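CLIP-associating protein 2 (Mus musculus, PDB 3WOZ) probably regulates microtubule dynamics through TOG domains, including the HEAT-repeat domain TOG3. Local coordinates at residues E49-M54 with S64-T69; T90-K95 with A106-A111. One frame throughout, in Å; residues are numbered along the deposited sequence.

How the interactions relate
Both contacts join broadly antiparallel helices that follow one another in the TOG domain, and interaction 1 closes along the chain before interaction 2 opens. Their centres lie about 11 Å apart. Interaction 1 is built on aromatic rings, and the axes of segments 49-54 and 64-69 come within 11.1 Å, whereas interaction 2 uses small aliphatic groups and brings those of 90-95 and 106-111 within 9.6 Å. The two layers touch directly: Leu67 CD1 packs against Val108 CG2 at 3.6 Å, and the aliphatic part of Lys107 runs past Leu67 and Glu68. Leu67 also meets Leu92, so helix 60-77 bridges the two pairs. Both contacts are largely buried, consistent with a part in the core of the solenoid.

Interaction 1. Residues E49-M54 with S64-T69; sequences EIFTRM and SMFLET
Phe66 reaches from helix 60-77 into the angle between Phe51 and Met54 on helix 41-54. Its CG is anti to the backbone N (chi1 153°), which sends the ring across the gap between segments 49-54 and 64-69, whose axes cross at -134°. With Phe51 it makes an edge-to-face pair: the CD1-CE1 edge of Phe66 is directed at the face of Phe51, the ring planes are inclined at 62° and the centroids lie 5.1 Å apart. Phe66 CE1 sits over the rim of that face, 3.6 Å from Phe51 CD1. Met54, a selenomethionine in this crystal, covers one face of Phe66. Met54 CB stands almost over the middle of the ring, 3.8 Å from the Phe66 centroid, in a CH-pi contact. The chain then leads away, leaving Met54 SE oblique to the Phe66 ring, 4.7 Å from its centroid, a Met-aromatic contact. Thr69 CG2 adds a looser apolar touch, 4.3 Å from Phe51 CZ. The buried cluster extends to further aromatic rings, with Phe55 edge-to-face to Phe66 and Phe73 edge-to-face to Phe51. Helix 19-34 packs against it through Leu29 on Phe51 and Leu26 on Met54, while helices 85-96 and 102-118 adjoin helix 60-77 at Leu67.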
loop_
_atom_site.group_PDB
_atom_site.type_symbol
_atom_site.label_atom_id
_atom_site.label_comp_id
_atom_site.label_asym_id
_atom_site.label_seq_id
_atom_site.Cartn_x
_atom_site.Cartn_y
_atom_site.Cartn_z
ATOM N N GLU A 49 -0.080 13.820 9.454
ATOM C CA GLU A 49 -1.452 14.314 9.330
ATOM C C GLU A 49 -1.620 15.187 8.088
ATOM O O GLU A 49 -2.642 15.106 7.399
ATOM C CB GLU A 49 -1.871 15.060 10.600
ATOM C CG GLU A 49 -2.043 14.132 11.805
ATOM C CD GLU A 49 -2.132 14.865 13.135
ATOM O OE1 GLU A 49 -2.044 16.116 13.152
ATOM O OE2 GLU A 49 -2.287 14.182 14.169
ATOM N N ILE A 50 -0.608 16.007 7.807
ATOM C CA ILE A 50 -0.547 16.806 6.584
ATOM C C ILE A 50 -0.475 15.918 5.335
ATOM O O ILE A 50 -1.169 16.168 4.349
ATOM C CB ILE A 50 0.657 17.779 6.610
ATOM C CG1 ILE A 50 0.410 18.900 7.632
ATOM C CG2 ILE A 50 0.924 18.368 5.217
ATOM C CD1 ILE A 50 1.660 19.697 8.011
ATOM N N PHE A 51 0.357 14.880 5.393
ATOM C CA PHE A 51 0.540 13.975 4.263
ATOM C C PHE A 51 -0.704 13.138 3.976
ATOM O O PHE A 51 -1.010 12.861 2.817
ATOM C CB PHE A 51 1.764 13.073 4.474
ATOM C CG PHE A 51 3.066 13.679 4.016
ATOM C CD1 PHE A 51 3.105 14.923 3.388
ATOM C CD2 PHE A 51 4.259 12.979 4.174
ATOM C CE1 PHE A 51 4.309 15.465 2.949
ATOM C CE2 PHE A 51 5.462 13.512 3.735
ATOM C CZ PHE A 51 5.485 14.759 3.119
ATOM N N THR A 52 -1.406 12.739 5.040
ATOM C CA THR A 52 -2.677 12.026 4.930
ATOM C C THR A 52 -3.669 12.820 4.077
ATOM O O THR A 52 -4.308 12.262 3.182
ATOM C CB THR A 52 -3.283 11.734 6.327
ATOM O OG1 THR A 52 -2.378 10.919 7.078
ATOM C CG2 THR A 52 -4.629 11.007 6.212
ATOM N N ARG A 53 -3.769 14.121 4.353
ATOM C CA ARG A 53 -4.643 15.019 3.599
ATOM C C ARG A 53 -4.101 15.289 2.195
ATOM O O ARG A 53 -4.871 15.449 1.242
ATOM C CB ARG A 53 -4.840 16.339 4.350
ATOM C CG ARG A 53 -5.567 16.199 5.684
ATOM C CD ARG A 53 -6.082 17.544 6.174
ATOM N NE ARG A 53 -5.027 18.551 6.213
ATOM C CZ ARG A 53 -4.222 18.753 7.251
ATOM N NH1 ARG A 53 -4.346 18.012 8.345
ATOM N NH2 ARG A 53 -3.291 19.693 7.194
HETATM N N MSE A 54 -2.773 15.325 2.072
HETATM C CA MSE A 54 -2.107 15.561 0.790
HETATM C C MSE A 54 -2.417 14.487 -0.259
HETATM O O MSE A 54 -2.308 14.734 -1.457
HETATM C CB MSE A 54 -0.595 15.702 0.979
HETATM C CG MSE A 54 0.017 16.815 0.141
HETATM SE SE MSE A 54 1.690 17.507 0.864
HETATM C CE MSE A 54 1.377 19.426 0.637
ATOM N N SER A 64 2.112 15.626 -7.350
ATOM C CA SER A 64 3.290 14.959 -7.905
ATOM C C SER A 64 4.560 15.235 -7.104
ATOM O O SER A 64 5.377 14.335 -6.913
ATOM C CB SER A 64 3.491 15.330 -9.371
ATOM O OG SER A 64 2.723 14.472 -10.189
HETATM N N MSE A 65 4.717 16.475 -6.644
HETATM C CA MSE A 65 5.821 16.841 -5.751
HETATM C C MSE A 65 5.732 16.129 -4.397
HETATM O O MSE A 65 6.756 15.773 -3.806
HETATM C CB MSE A 65 5.838 18.345 -5.511
HETATM C CG MSE A 65 6.298 19.182 -6.685
HETATM SE SE MSE A 65 6.215 21.058 -6.159
HETATM C CE MSE A 65 7.547 21.000 -4.730
ATOM N N PHE A 66 4.504 15.953 -3.909
ATOM C CA PHE A 66 4.234 15.229 -2.666
ATOM C C PHE A 66 4.673 13.769 -2.785
ATOM O O PHE A 66 5.387 13.263 -1.921
ATOM C CB PHE A 66 2.748 15.352 -2.287
ATOM C CG PHE A 66 2.209 14.202 -1.470
ATOM C CD1 PHE A 66 2.630 13.989 -0.157
ATOM C CD2 PHE A 66 1.250 13.346 -2.012
ATOM C CE1 PHE A 66 2.115 12.929 0.597
ATOM C CE2 PHE A 66 0.724 12.285 -1.267
ATOM C CZ PHE A 66 1.160 12.072 0.040
ATOM N N LEU A 67 4.256 13.110 -3.865
ATOM C CA LEU A 67 4.679 11.735 -4.153
ATOM C C LEU A 67 6.198 11.560 -4.190
ATOM O O LEU A 67 6.713 10.543 -3.727
ATOM C CB LEU A 67 4.078 11.244 -5.470
ATOM C CG LEU A 67 2.572 10.980 -5.491
ATOM C CD1 LEU A 67 2.156 10.602 -6.900
ATOM C CD2 LEU A 67 2.158 9.892 -4.469
ATOM N N GLU A 68 6.901 12.550 -4.740
ATOM C CA GLU A 68 8.365 12.521 -4.802
ATOM C C GLU A 68 9.004 12.709 -3.433
ATOM O O GLU A 68 10.030 12.109 -3.139
ATOM C CB GLU A 68 8.897 13.586 -5.763
ATOM C CG GLU A 68 8.660 13.257 -7.218
ATOM C CD GLU A 68 8.951 14.421 -8.149
ATOM O OE1 GLU A 68 8.543 15.563 -7.839
ATOM O OE2 GLU A 68 9.578 14.184 -9.203
ATOM N N THR A 69 8.400 13.560 -2.614
ATOM C CA THR A 69 8.885 13.828 -1.263
ATOM C C THR A 69 8.716 12.603 -0.356
ATOM O O THR A 69 9.523 12.381 0.547
ATOM C CB THR A 69 8.158 15.046 -0.650
ATOM O OG1 THR A 69 8.107 16.101 -1.614
ATOM C CG2 THR A 69 8.877 15.555 0.602
#

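Interaction 2. Residues T90-K95 with A106-A111; sequences TQLLKK and AKVQKA
Leu92 and Val108 are the residues whose CA atoms come nearest between segments 90-95 and 106-111, 6.4 Å apart. Apolar contacts between side chains hold this interface. Leu92 forks over Ala111, both of its methyls meeting the small side chain: Leu92 CD1 lies 3.8 Å from Ala111 CB, and CD2 is equally near. Leu92 CD2 also meets Val108 CG1 more loosely, at 4.2 Å, as the two side chains pass alongside each other, pointing opposite ways. A methyl-to-backbone contact is closer: Val108 CG1, placed opposite its own backbone N by a chi1 of -179°, reaches the carbonyl O of Leu92 at 3.3 Å. The same methyl, Val108 CG1, touches Lys95 CB at 4.1 Å, so it sits between successive turns of the facing helix. Beyond CB, Lys95 bends away at chi2 and chi3, and its NZ is hydrogen-bonded to Phe55 O. Replacing Leu92 with an alanine would probably leave Ala111 CB without either methyl partner and open a gap beside Leu112 and Thr115, which Leu92 also touches. No hydrogen bond crosses between the two segments. Such antiparallel packing of consecutive helices, with segments 90-95 and 106-111 running at 151° to each other and meeting through aliphatic side chains, is characteristic of the HEAT-repeat solenoid of TOG domains.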
loop_
_atom_site.group_PDB
_atom_site.type_symbol
_atom_site.label_atom_id
_atom_site.label_comp_id
_atom_site.label_asym_id
_atom_site.label_seq_id
_atom_site.Cartn_x
_atom_site.Cartn_y
_atom_site.Cartn_z
ATOM N N THR A 90 -2.335 1.955 2.219
ATOM C CA THR A 90 -3.679 1.884 1.665
ATOM C C THR A 90 -3.975 3.062 0.747
ATOM O O THR A 90 -4.581 2.878 -0.308
ATOM C CB THR A 90 -4.779 1.781 2.756
ATOM O OG1 THR A 90 -4.700 2.910 3.631
ATOM C CG2 THR A 90 -4.625 0.500 3.555
ATOM N N GLN A 91 -3.543 4.260 1.143
ATOM C CA GLN A 91 -3.760 5.447 0.322
ATOM C C GLN A 91 -2.985 5.370 -0.995
ATOM O O GLN A 91 -3.483 5.799 -2.035
ATOM C CB GLN A 91 -3.413 6.728 1.083
ATOM C CG GLN A 91 -4.432 7.125 2.145
ATOM C CD GLN A 91 -5.771 7.536 1.555
ATOM O OE1 GLN A 91 -5.839 8.412 0.691
ATOM N NE2 GLN A 91 -6.845 6.904 2.020
ATOM N N LEU A 92 -1.777 4.809 -0.944
ATOM C CA LEU A 92 -0.972 4.618 -2.148
ATOM C C LEU A 92 -1.612 3.604 -3.092
ATOM O O LEU A 92 -1.572 3.777 -4.312
ATOM C CB LEU A 92 0.459 4.199 -1.803
ATOM C CG LEU A 92 1.466 5.254 -1.342
ATOM C CD1 LEU A 92 2.792 4.568 -1.025
ATOM C CD2 LEU A 92 1.667 6.365 -2.394
ATOM N N LEU A 93 -2.217 2.558 -2.528
ATOM C CA LEU A 93 -2.892 1.547 -3.345
ATOM C C LEU A 93 -4.160 2.097 -3.999
ATOM O O LEU A 93 -4.471 1.758 -5.144
ATOM C CB LEU A 93 -3.196 0.286 -2.535
ATOM C CG LEU A 93 -1.985 -0.574 -2.163
ATOM C CD1 LEU A 93 -2.380 -1.571 -1.087
ATOM C CD2 LEU A 93 -1.406 -1.286 -3.382
ATOM N N LYS A 94 -4.875 2.954 -3.277
ATOM C CA LYS A 94 -6.024 3.657 -3.843
ATOM C C LYS A 94 -5.595 4.565 -5.003
ATOM O O LYS A 94 -6.227 4.564 -6.060
ATOM C CB LYS A 94 -6.759 4.456 -2.766
ATOM C CG LYS A 94 -7.537 3.591 -1.783
ATOM C CD LYS A 94 -8.269 4.443 -0.763
ATOM C CE LYS A 94 -9.427 3.664 -0.143
ATOM N NZ LYS A 94 -10.027 4.375 1.026
ATOM N N LYS A 95 -4.510 5.311 -4.808
ATOM C CA LYS A 95 -3.948 6.162 -5.865
ATOM C C LYS A 95 -3.478 5.345 -7.062
ATOM O O LYS A 95 -3.714 5.725 -8.208
ATOM C CB LYS A 95 -2.806 7.032 -5.330
ATOM C CG LYS A 95 -3.262 8.163 -4.425
ATOM C CD LYS A 95 -4.254 9.067 -5.138
ATOM C CE LYS A 95 -5.286 9.597 -4.180
ATOM N NZ LYS A 95 -5.997 10.746 -4.779
ATOM N N ALA A 106 3.844 6.311 -12.215
ATOM C CA ALA A 106 5.230 5.934 -11.959
ATOM C C ALA A 106 5.689 6.370 -10.561
ATOM O O ALA A 106 6.407 5.633 -9.881
ATOM C CB ALA A 106 6.156 6.503 -13.034
ATOM N N LYS A 107 5.249 7.554 -10.140
ATOM C CA LYS A 107 5.610 8.110 -8.837
ATOM C C LYS A 107 4.916 7.378 -7.682
ATOM O O LYS A 107 5.484 7.248 -6.604
ATOM C CB LYS A 107 5.285 9.605 -8.787
ATOM C CG LYS A 107 6.119 10.477 -9.734
ATOM C CD LYS A 107 5.519 11.883 -9.821
ATOM C CE LYS A 107 6.509 12.912 -10.375
ATOM N NZ LYS A 107 6.939 12.627 -11.775
ATOM N N VAL A 108 3.684 6.926 -7.916
ATOM C CA VAL A 108 2.938 6.130 -6.943
ATOM C C VAL A 108 3.598 4.763 -6.821
ATOM O O VAL A 108 3.851 4.288 -5.713
ATOM C CB VAL A 108 1.448 5.956 -7.338
ATOM C CG1 VAL A 108 0.705 5.137 -6.283
ATOM C CG2 VAL A 108 0.774 7.302 -7.526
ATOM N N GLN A 109 3.892 4.144 -7.964
ATOM C CA GLN A 109 4.577 2.851 -7.977
ATOM C C GLN A 109 5.911 2.917 -7.232
ATOM O O GLN A 109 6.234 2.024 -6.445
ATOM C CB GLN A 109 4.775 2.333 -9.406
ATOM C CG GLN A 109 5.270 0.885 -9.478
ATOM C CD GLN A 109 4.327 -0.083 -8.772
ATOM O OE1 GLN A 109 3.224 -0.349 -9.247
ATOM N NE2 GLN A 109 4.756 -0.602 -7.628
ATOM N N LYS A 110 6.663 3.991 -7.468
ATOM C CA LYS A 110 7.942 4.209 -6.806
ATOM C C LYS A 110 7.768 4.305 -5.290
ATOM O O LYS A 110 8.502 3.663 -4.539
ATOM C CB LYS A 110 8.630 5.466 -7.357
ATOM C CG LYS A 110 9.889 5.903 -6.600
ATOM C CD LYS A 110 11.022 4.898 -6.759
ATOM C CE LYS A 110 12.319 5.419 -6.162
ATOM N NZ LYS A 110 13.328 4.323 -6.074
ATOM N N ALA A 111 6.803 5.113 -4.855
ATOM C CA ALA A 111 6.474 5.233 -3.436
ATOM C C ALA A 111 6.067 3.888 -2.824
ATOM O O ALA A 111 6.459 3.573 -1.698
ATOM C CB ALA A 111 5.387 6.273 -3.228
#